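Local atomic coordinates of sugar fermentation stimulation protein homolog (Pyrococcus furiosus, PDB entry 4DA2), a protein that probably binds DNA and, with its OB fold joined to a calcium-binding PD-(D/E)xK nuclease-like domain, may act as a nuclease. Residues G176-P186 against Y223-I231. The protein carries 1 engineered substitution. Residues are numbered along the deposited sequence; the frame is centred on the assembly and turned at random.
Sequences GALPNVSKFKP and YRGELGVEI
A short parallel beta pairing between Lys183-Phe184 and Gly228-Val229 brings the C-terminal end of the chain into the mixed sheet of the PD-(D/E)xK domain. Three nearly straight backbone bonds hold it: Gly228 N to Ser182 O (3.0 Å), Phe184 N to Gly228 O (2.9 Å) and Glu230 N to Phe184 O (3.0 Å). Just before Gly228, Leu227 points its side chain at segment 176-186, with CD2 3.5 Å from Val181 O and CD1 3.6 Å from Lys183 O. Earlier in segment 223-231, the guanidinium of Arg224 bonds two carbonyls of the 177-182 loop. Its NH2 bonds to Val181 O (3.3 Å), and both NH1 and NH2 make weak bonds to Leu178 O, which lies near the guanidinium plane. The side chain bends at chi3 (-51°), and Asn180 N lies over the centre of one guanidinium face; NH1 also hydrogen-bonds His214 ND1. At the other end Ile231 CD1 meets the edge of the Phe184 ring at CE2 (4.0 Å) and also touches Pro186 CG. Lys183 CD passes 3.7 Å from Glu230 OE2, but OE2 is hydrogen-bonded to Tyr142 OH and the lysine has a cation-pi contact with the same tyrosine. Strand 183-186 pairs in parallel with both 142-145 and 220-229, Phe184 stacks on Phe174 of strand 169-176, and helix 192-204 packs against Pro186 and Ile231.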
# COMPACT_ATOMS: atom_id res chain seq x y z
N GLY A 176 4.10 -4.16 1.26
CA GLY A 176 3.71 -5.57 1.43
C GLY A 176 3.07 -5.70 2.79
O GLY A 176 3.65 -6.30 3.73
N ALA A 177 1.88 -5.12 2.91
CA ALA A 177 1.14 -5.08 4.16
C ALA A 177 0.40 -6.39 4.48
O ALA A 177 -0.78 -6.37 4.90
CB ALA A 177 0.14 -3.90 4.17
N LEU A 178 1.10 -7.51 4.28
CA LEU A 178 0.62 -8.86 4.62
C LEU A 178 1.56 -9.41 5.67
O LEU A 178 2.76 -9.21 5.56
CB LEU A 178 0.79 -9.79 3.41
CG LEU A 178 -0.04 -9.63 2.14
CD1 LEU A 178 0.42 -10.63 1.12
CD2 LEU A 178 -1.53 -9.79 2.40
N PRO A 179 1.03 -10.16 6.65
CA PRO A 179 1.94 -10.90 7.53
C PRO A 179 2.58 -12.05 6.74
O PRO A 179 2.07 -12.45 5.67
CB PRO A 179 1.00 -11.46 8.62
CG PRO A 179 -0.33 -11.61 7.89
CD PRO A 179 -0.39 -10.43 6.95
N ASN A 180 3.69 -12.55 7.26
CA ASN A 180 4.40 -13.74 6.72
C ASN A 180 4.73 -13.69 5.23
O ASN A 180 4.45 -14.61 4.48
CB ASN A 180 3.65 -15.04 7.07
CG ASN A 180 3.36 -15.14 8.55
OD1 ASN A 180 2.37 -14.58 9.03
ND2 ASN A 180 4.25 -15.81 9.30
N VAL A 181 5.32 -12.58 4.80
CA VAL A 181 5.93 -12.52 3.50
C VAL A 181 7.32 -11.98 3.74
O VAL A 181 7.53 -11.22 4.69
CB VAL A 181 5.14 -11.61 2.48
CG1 VAL A 181 3.86 -12.28 1.98
CG2 VAL A 181 4.88 -10.21 3.07
N SER A 182 8.28 -12.41 2.92
CA SER A 182 9.67 -11.98 3.08
C SER A 182 10.26 -11.41 1.80
O SER A 182 11.41 -10.93 1.78
CB SER A 182 10.54 -13.18 3.50
OG SER A 182 10.39 -14.20 2.52
N LYS A 183 9.48 -11.51 0.74
CA LYS A 183 9.90 -11.09 -0.61
C LYS A 183 8.81 -10.33 -1.35
O LYS A 183 7.67 -10.34 -0.91
CB LYS A 183 10.33 -12.31 -1.45
CG LYS A 183 11.50 -13.08 -0.85
CD LYS A 183 12.03 -14.13 -1.83
CE LYS A 183 11.20 -15.40 -1.77
NZ LYS A 183 11.60 -16.27 -0.63
N PHE A 184 9.19 -9.65 -2.42
CA PHE A 184 8.27 -9.01 -3.34
C PHE A 184 8.56 -9.39 -4.78
O PHE A 184 9.72 -9.43 -5.15
CB PHE A 184 8.32 -7.45 -3.19
CG PHE A 184 7.61 -6.75 -4.33
CD1 PHE A 184 6.24 -6.49 -4.27
CD2 PHE A 184 8.29 -6.44 -5.51
CE1 PHE A 184 5.58 -5.90 -5.37
CE2 PHE A 184 7.66 -5.84 -6.59
CZ PHE A 184 6.28 -5.58 -6.53
N LYS A 185 7.53 -9.62 -5.61
CA LYS A 185 7.69 -9.61 -7.07
C LYS A 185 6.42 -9.11 -7.75
O LYS A 185 5.34 -9.22 -7.17
CB LYS A 185 8.06 -11.00 -7.60
CG LYS A 185 6.96 -12.03 -7.41
CD LYS A 185 7.49 -13.41 -7.79
CE LYS A 185 6.38 -14.45 -7.62
NZ LYS A 185 6.86 -15.82 -8.04
N PRO A 186 6.55 -8.55 -8.97
CA PRO A 186 5.35 -8.21 -9.75
C PRO A 186 4.54 -9.47 -10.10
O PRO A 186 5.10 -10.55 -10.29
CB PRO A 186 5.88 -7.57 -11.02
CG PRO A 186 7.36 -7.27 -10.77
CD PRO A 186 7.80 -8.23 -9.70
N TYR A 223 6.25 -2.81 11.51
CA TYR A 223 7.10 -2.73 10.34
C TYR A 223 8.13 -3.84 10.50
O TYR A 223 8.91 -3.81 11.45
CB TYR A 223 7.76 -1.33 10.27
CG TYR A 223 8.89 -1.22 9.26
CD1 TYR A 223 8.74 -1.70 7.94
CD2 TYR A 223 10.12 -0.66 9.62
CE1 TYR A 223 9.78 -1.60 7.02
CE2 TYR A 223 11.17 -0.55 8.69
CZ TYR A 223 10.99 -1.03 7.40
OH TYR A 223 12.02 -0.94 6.49
N ARG A 224 8.11 -4.82 9.59
CA ARG A 224 8.97 -5.99 9.68
C ARG A 224 10.35 -5.77 9.03
O ARG A 224 11.27 -6.56 9.26
CB ARG A 224 8.27 -7.24 9.13
CG ARG A 224 7.00 -7.70 9.92
CD ARG A 224 6.60 -9.14 9.51
NE ARG A 224 6.51 -9.29 8.06
CZ ARG A 224 5.49 -8.86 7.32
NH1 ARG A 224 4.44 -8.28 7.89
NH2 ARG A 224 5.51 -9.01 6.00
N GLY A 225 10.49 -4.69 8.27
CA GLY A 225 11.72 -4.40 7.53
C GLY A 225 11.49 -4.53 6.03
O GLY A 225 10.33 -4.63 5.56
N GLU A 226 12.58 -4.57 5.27
CA GLU A 226 12.44 -4.68 3.82
C GLU A 226 12.21 -6.11 3.35
O GLU A 226 12.64 -7.08 3.98
CB GLU A 226 13.65 -4.09 3.09
CG GLU A 226 13.81 -2.61 3.28
CD GLU A 226 15.02 -2.07 2.51
OE1 GLU A 226 15.17 -2.41 1.30
OE2 GLU A 226 15.79 -1.29 3.10
N LEU A 227 11.57 -6.23 2.19
CA LEU A 227 11.35 -7.52 1.55
C LEU A 227 12.37 -7.64 0.42
O LEU A 227 12.76 -6.61 -0.18
CB LEU A 227 9.93 -7.61 0.98
CG LEU A 227 8.74 -7.31 1.91
CD1 LEU A 227 7.42 -7.33 1.12
CD2 LEU A 227 8.69 -8.32 3.04
N GLY A 228 12.77 -8.87 0.11
CA GLY A 228 13.69 -9.11 -0.98
C GLY A 228 12.99 -8.91 -2.31
O GLY A 228 12.04 -9.61 -2.61
N VAL A 229 13.48 -7.94 -3.08
CA VAL A 229 12.90 -7.54 -4.35
C VAL A 229 13.38 -8.39 -5.52
O VAL A 229 14.60 -8.52 -5.75
CB VAL A 229 13.22 -6.06 -4.62
CG1 VAL A 229 12.73 -5.66 -5.99
CG2 VAL A 229 12.56 -5.16 -3.53
N GLU A 230 12.43 -8.96 -6.24
CA GLU A 230 12.70 -9.61 -7.55
C GLU A 230 11.90 -8.89 -8.64
O GLU A 230 10.70 -8.62 -8.49
CB GLU A 230 12.31 -11.09 -7.53
CG GLU A 230 13.01 -11.87 -6.45
CD GLU A 230 12.62 -13.33 -6.42
OE1 GLU A 230 11.95 -13.80 -7.35
OE2 GLU A 230 12.98 -13.99 -5.42
N ILE A 231 12.57 -8.57 -9.74
CA ILE A 231 11.92 -7.87 -10.86
C ILE A 231 12.26 -8.59 -12.16
O ILE A 231 11.45 -8.68 -13.08
CB ILE A 231 12.33 -6.35 -10.94
CG1 ILE A 231 12.05 -5.60 -9.62
CG2 ILE A 231 11.71 -5.67 -12.12
CD1 ILE A 231 10.57 -5.31 -9.28
OXT ILE A 231 13.35 -9.15 -12.32